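Local coordinates for disulfide isomerase DsbG N-terminal domain-containing protein (Helicobacter pylori, PDB 3TDG) that is a DsbG protein of thioredoxin fold that probably acts as a thiol-disulfide oxidoreductase, at residues A126-I131 with R179-G184; I137-T142 with A209-K214. One frame throughout, in Å; residues are numbered along the deposited sequence.

Interaction 1 (A126-I131 with R179-G184); sequences AIFNEI and RMVVVG
Ile-131 and Val-181 reach toward each other tip to tip and carry most of this small, largely buried apolar contact. It joins the end region of helix 98-129, and the residues that follow, to strand 177-182 of the thioredoxin-fold sheet. The side chain of Ile-131 can be followed outward. CB sets the direction, and the CA-CB bond points toward the strand. CG1 lies beside the backbone N (chi1 -67°) and runs near the backbone of Ile-127, with CG1 of Ile-131 3.6 Å from Ile-127 O. CG2 is the other branch and stops short of Val-181. CD1 makes the touch, because an extended chi2 of 167° carries it away from the backbone. Ile-131 CD1 faces both methyls of the valine, 3.9 Å from Val-181 CG1 and 4.0 Å from Val-181 CG2. The even spacing shows that the Ile-131 tip faces the fork of the valine, not one branch. Ile-131 CD1 also lies 3.7 Å from Phe-128 CD1, so the ring and the isoleucine tip form one apolar surface. Phe-128 adds a looser touch of its own. Phe-128 CE1 is 4.5 Å from Val-181 CG2, which comes in at the ring edge, near the ring plane. The Phe-128 ring is also stacked with Tyr-152 and touches Val-154, both on strand 150-155. Val-181 makes backbone hydrogen bonds with Ile-153 and Ser-155 of that strand and packs on Ile-248 of helix 235-249. Its neighbours Met-180 and Val-182 pack on helix 211-222 instead. The long helix 98-129 therefore enters the thioredoxin domain on the sheet face shared with helix 235-249.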
loop_
_atom_site.group_PDB
_atom_site.type_symbol
_atom_site.label_atom_id
_atom_site.label_comp_id
_atom_site.label_asym_id
_atom_site.label_seq_id
_atom_site.Cartn_x
_atom_site.Cartn_y
_atom_site.Cartn_z
ATOM N N ALA A 126 6.740 -16.789 10.383
ATOM C CA ALA A 126 5.855 -17.307 9.341
ATOM C C ALA A 126 6.626 -17.950 8.177
ATOM O O ALA A 126 6.206 -18.986 7.643
ATOM C CB ALA A 126 4.941 -16.235 8.830
ATOM N N ILE A 127 7.740 -17.331 7.775
ATOM C CA ILE A 127 8.607 -17.942 6.763
ATOM C C ILE A 127 9.049 -19.339 7.196
ATOM O O ILE A 127 8.867 -20.292 6.451
ATOM C CB ILE A 127 9.819 -17.055 6.387
ATOM C CG1 ILE A 127 9.332 -15.872 5.543
ATOM C CG2 ILE A 127 10.887 -17.886 5.620
ATOM C CD1 ILE A 127 10.333 -14.734 5.455
ATOM N N PHE A 128 9.586 -19.457 8.403
ATOM C CA PHE A 128 10.069 -20.735 8.891
ATOM C C PHE A 128 8.995 -21.790 9.180
ATOM O O PHE A 128 9.276 -22.990 9.092
ATOM C CB PHE A 128 11.004 -20.537 10.076
ATOM C CG PHE A 128 12.271 -19.852 9.693
ATOM C CD1 PHE A 128 13.199 -20.502 8.883
ATOM C CD2 PHE A 128 12.517 -18.536 10.080
ATOM C CE1 PHE A 128 14.367 -19.871 8.481
ATOM C CE2 PHE A 128 13.682 -17.888 9.681
ATOM C CZ PHE A 128 14.610 -18.558 8.880
ATOM N N ASN A 129 7.784 -21.336 9.516
ATOM C CA ASN A 129 6.644 -22.227 9.742
ATOM C C ASN A 129 6.050 -22.741 8.450
ATOM O O ASN A 129 5.373 -23.752 8.443
ATOM C CB ASN A 129 5.547 -21.523 10.558
ATOM C CG ASN A 129 5.971 -21.251 11.984
ATOM O OD1 ASN A 129 6.746 -22.014 12.579
ATOM N ND2 ASN A 129 5.479 -20.152 12.544
ATOM N N GLU A 130 6.297 -22.030 7.359
ATOM C CA GLU A 130 5.774 -22.398 6.050
ATOM C C GLU A 130 6.676 -23.388 5.271
ATOM O O GLU A 130 6.257 -23.932 4.240
ATOM C CB GLU A 130 5.521 -21.113 5.264
ATOM C CG GLU A 130 5.365 -21.208 3.747
ATOM C CD GLU A 130 5.312 -19.815 3.098
ATOM O OE1 GLU A 130 6.353 -19.102 3.070
ATOM O OE2 GLU A 130 4.223 -19.421 2.627
ATOM N N ILE A 131 7.898 -23.620 5.755
ATOM C CA ILE A 131 8.836 -24.579 5.112
ATOM C C ILE A 131 8.339 -26.026 5.345
ATOM O O ILE A 131 8.004 -26.367 6.478
ATOM C CB ILE A 131 10.270 -24.397 5.687
ATOM C CG1 ILE A 131 10.850 -23.029 5.287
ATOM C CG2 ILE A 131 11.220 -25.507 5.245
ATOM C CD1 ILE A 131 12.113 -22.662 6.079
ATOM N N ARG A 179 18.366 -25.866 13.217
ATOM C CA ARG A 179 17.591 -26.250 12.047
ATOM C C ARG A 179 18.200 -25.622 10.797
ATOM O O ARG A 179 17.939 -24.455 10.467
ATOM C CB ARG A 179 16.124 -25.852 12.187
ATOM C CG ARG A 179 15.429 -26.554 13.358
ATOM C CD ARG A 179 13.978 -26.192 13.455
ATOM N NE ARG A 179 13.380 -26.884 14.598
ATOM C CZ ARG A 179 12.250 -26.527 15.194
ATOM N NH1 ARG A 179 11.564 -25.478 14.762
ATOM N NH2 ARG A 179 11.805 -27.239 16.220
ATOM N N MET A 180 19.012 -26.409 10.105
ATOM C CA MET A 180 19.657 -25.936 8.901
ATOM C C MET A 180 18.721 -26.072 7.679
ATOM O O MET A 180 18.247 -27.165 7.365
ATOM C CB MET A 180 20.957 -26.705 8.694
ATOM C CG MET A 180 21.874 -26.057 7.681
ATOM S SD MET A 180 23.556 -26.598 7.950
ATOM C CE MET A 180 24.269 -26.190 6.357
ATOM N N VAL A 181 18.467 -24.954 7.009
ATOM C CA VAL A 181 17.597 -24.909 5.846
ATOM C C VAL A 181 18.482 -24.685 4.616
ATOM O O VAL A 181 18.985 -23.571 4.403
ATOM C CB VAL A 181 16.558 -23.772 5.985
ATOM C CG1 VAL A 181 15.658 -23.675 4.749
ATOM C CG2 VAL A 181 15.710 -23.975 7.261
ATOM N N VAL A 182 18.699 -25.751 3.841
ATOM C CA VAL A 182 19.647 -25.723 2.720
ATOM C C VAL A 182 18.903 -25.357 1.436
ATOM O O VAL A 182 18.075 -26.128 0.941
ATOM C CB VAL A 182 20.446 -27.056 2.580
ATOM C CG1 VAL A 182 21.511 -26.961 1.461
ATOM C CG2 VAL A 182 21.115 -27.394 3.876
ATOM N N VAL A 183 19.174 -24.159 0.933
ATOM C CA VAL A 183 18.412 -23.605 -0.176
ATOM C C VAL A 183 19.172 -23.697 -1.505
ATOM O O VAL A 183 20.404 -23.841 -1.520
ATOM C CB VAL A 183 18.025 -22.139 0.084
ATOM C CG1 VAL A 183 17.060 -22.044 1.287
ATOM C CG2 VAL A 183 19.297 -21.271 0.318
ATOM N N GLY A 184 18.427 -23.596 -2.600
ATOM C CA GLY A 184 18.999 -23.538 -3.942
ATOM C C GLY A 184 18.936 -22.115 -4.461
ATOM O O GLY A 184 18.295 -21.865 -5.465
#

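Interaction 2 (I137-T142 with A209-K214). With FMT (formic acid), chain C.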
loop_
_atom_site.group_PDB
_atom_site.type_symbol
_atom_site.label_atom_id
_atom_site.label_comp_id
_atom_site.label_asym_id
_atom_site.label_seq_id
_atom_site.Cartn_x
_atom_site.Cartn_y
_atom_site.Cartn_z
ATOM N N ILE A 137 16.961 -29.584 8.321
ATOM C CA ILE A 137 17.754 -30.623 8.940
ATOM C C ILE A 137 17.959 -30.219 10.375
ATOM O O ILE A 137 18.746 -29.304 10.665
ATOM C CB ILE A 137 19.134 -30.781 8.282
ATOM C CG1 ILE A 137 18.982 -31.112 6.803
ATOM C CG2 ILE A 137 19.975 -31.837 9.027
ATOM C CD1 ILE A 137 20.134 -30.652 5.969
ATOM N N GLU A 138 17.254 -30.893 11.274
ATOM C CA GLU A 138 17.321 -30.560 12.687
ATOM C C GLU A 138 18.386 -31.390 13.405
ATOM O O GLU A 138 18.326 -32.619 13.428
ATOM C CB GLU A 138 15.941 -30.717 13.347
ATOM C CG GLU A 138 15.928 -30.246 14.798
ATOM C CD GLU A 138 14.542 -30.208 15.420
ATOM O OE1 GLU A 138 13.638 -29.511 14.905
ATOM O OE2 GLU A 138 14.370 -30.856 16.463
ATOM N N LEU A 139 19.372 -30.704 13.979
ATOM C CA LEU A 139 20.434 -31.351 14.737
ATOM C C LEU A 139 20.360 -30.935 16.210
ATOM O O LEU A 139 20.626 -29.780 16.532
ATOM C CB LEU A 139 21.799 -31.011 14.132
ATOM C CG LEU A 139 21.899 -31.205 12.616
ATOM C CD1 LEU A 139 23.024 -30.361 12.023
ATOM C CD2 LEU A 139 22.034 -32.686 12.244
ATOM N N PRO A 140 19.971 -31.873 17.105
ATOM C CA PRO A 140 19.838 -31.547 18.531
ATOM C C PRO A 140 21.181 -31.171 19.158
ATOM O O PRO A 140 22.210 -31.755 18.802
ATOM C CB PRO A 140 19.290 -32.848 19.148
ATOM C CG PRO A 140 19.639 -33.928 18.167
ATOM C CD PRO A 140 19.578 -33.269 16.817
ATOM N N SER A 141 21.180 -30.203 20.074
ATOM C CA SER A 141 22.428 -29.788 20.743
ATOM C C SER A 141 23.164 -30.959 21.361
ATOM O O SER A 141 22.539 -31.911 21.820
ATOM C CB SER A 141 22.189 -28.726 21.816
ATOM O OG SER A 141 21.001 -28.983 22.519
ATOM N N THR A 142 24.491 -30.886 21.348
ATOM C CA THR A 142 25.332 -31.883 22.009
ATOM C C THR A 142 25.100 -31.856 23.524
ATOM O O THR A 142 25.363 -32.846 24.221
ATOM C CB THR A 142 26.833 -31.683 21.687
ATOM O OG1 THR A 142 27.207 -30.320 21.934
ATOM C CG2 THR A 142 27.118 -32.025 20.229
ATOM N N ALA A 209 20.352 -42.560 11.073
ATOM C CA ALA A 209 21.701 -41.957 11.133
ATOM C C ALA A 209 21.912 -41.016 12.342
ATOM O O ALA A 209 20.971 -40.393 12.828
ATOM C CB ALA A 209 22.009 -41.222 9.834
ATOM N N SER A 210 23.152 -40.915 12.811
ATOM C CA SER A 210 23.486 -40.028 13.933
ATOM C C SER A 210 23.638 -38.561 13.482
ATOM O O SER A 210 23.645 -38.265 12.283
ATOM C CB SER A 210 24.763 -40.509 14.628
ATOM O OG SER A 210 25.886 -40.390 13.769
ATOM N N VAL A 211 23.750 -37.655 14.448
ATOM C CA VAL A 211 24.055 -36.250 14.177
ATOM C C VAL A 211 25.334 -36.107 13.336
ATOM O O VAL A 211 25.334 -35.433 12.297
ATOM C CB VAL A 211 24.140 -35.433 15.492
ATOM C CG1 VAL A 211 24.803 -34.064 15.258
ATOM C CG2 VAL A 211 22.748 -35.258 16.096
ATOM N N GLU A 212 26.399 -36.781 13.776
ATOM C CA GLU A 212 27.695 -36.802 13.089
ATOM C C GLU A 212 27.601 -37.247 11.631
ATOM O O GLU A 212 28.250 -36.658 10.766
ATOM C CB GLU A 212 28.710 -37.696 13.839
ATOM C CG GLU A 212 29.487 -36.997 14.973
ATOM C CD GLU A 212 30.281 -35.768 14.503
ATOM O OE1 GLU A 212 30.235 -34.726 15.198
ATOM O OE2 GLU A 212 30.932 -35.840 13.435
ATOM N N ASP A 213 26.802 -38.286 11.376
ATOM C CA ASP A 213 26.563 -38.782 10.026
ATOM C C ASP A 213 25.932 -37.702 9.158
ATOM O O ASP A 213 26.277 -37.563 7.987
ATOM C CB ASP A 213 25.617 -39.990 10.046
ATOM C CG ASP A 213 26.230 -41.230 10.691
ATOM O OD1 ASP A 213 25.439 -42.078 11.152
ATOM O OD2 ASP A 213 27.474 -41.383 10.721
ATOM N N LYS A 214 24.988 -36.959 9.730
ATOM C CA LYS A 214 24.284 -35.920 8.980
ATOM C C LYS A 214 25.221 -34.770 8.658
ATOM O O LYS A 214 25.244 -34.303 7.526
ATOM C CB LYS A 214 23.028 -35.448 9.709
ATOM C CG LYS A 214 21.957 -36.519 9.742
ATOM C CD LYS A 214 20.824 -36.189 10.692
ATOM C CE LYS A 214 19.815 -37.337 10.688
ATOM N NZ LYS A 214 18.743 -37.080 11.662
HETATM C C FMT C . 17.032 -34.271 10.854
HETATM O O1 FMT C . 17.088 -35.441 10.439
HETATM O O2 FMT C . 16.381 -33.366 10.321
HETATM O O HOH W 1 19.894 -35.442 13.846
#
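Leu-139 and Pro-140 meet the first turn of helix 211-222, which opens with a capping box. The contact joins an edge strand of the thioredoxin-fold sheet to this helix. Ser-210 is the N-cap. Ser-210 N donates to Asp-213 OD1 at 3.1 Å, from above the carboxylate plane (39° out of it). The return bond, from Asp-213 N to Ser-210 OG, is weak. The tight part is apolar and centred on the buried Leu-139. Leu-139 CD2 lies alongside the aliphatic part of Lys-214, 3.9 Å from Lys-214 CB, and the two side chains point opposite ways. Leu-139 also packs on Leu-169 and Leu-173 of helix 169-175. The outer part is just as close but more exposed. There Val-211 CG2 lies against the ring of the exposed Pro-140, 3.8 Å from Pro-140 CD. Val-211 CG2 is the branch beside the backbone N (chi1 166° puts CG1 opposite that N). Another side of the contact is polar and holds a formic acid molecule, probably from the crystallisation liquor. The Lys-214 chain packs on Leu-139 with its CB and CD, then runs on extended until NZ is 2.6 Å from O1 of this molecule. Glu-138 N donates to its O2 at 2.8 Å, and Arg-205 NH2 also bonds to it. A water bridges the two segments: it accepts from Lys-214 NZ at 3.0 Å and donates to Glu-138 O at 3.3 Å.

The centres of interactions 1 and 2 lie about 17 Å apart. They are joined directly because strands 137-139 and 177-182 are antiparallel neighbours in one sheet. Ile-137 N is 2.9 Å from Met-180 O, probably a hydrogen bond. A salt bridge from Arg-179 NE to Glu-138 OE1 (2.7 Å) adds a second tie, and Val-182 CG2 packs on Ile-137 CD1. The two contacts lie on opposite faces of the sheet: Val-181 faces helix 98-129, while the flanking Met-180 and Val-182 face helix 211-222. Neither includes Cys-159 or Cys-162, whose CxxC pattern probably marks the redox site.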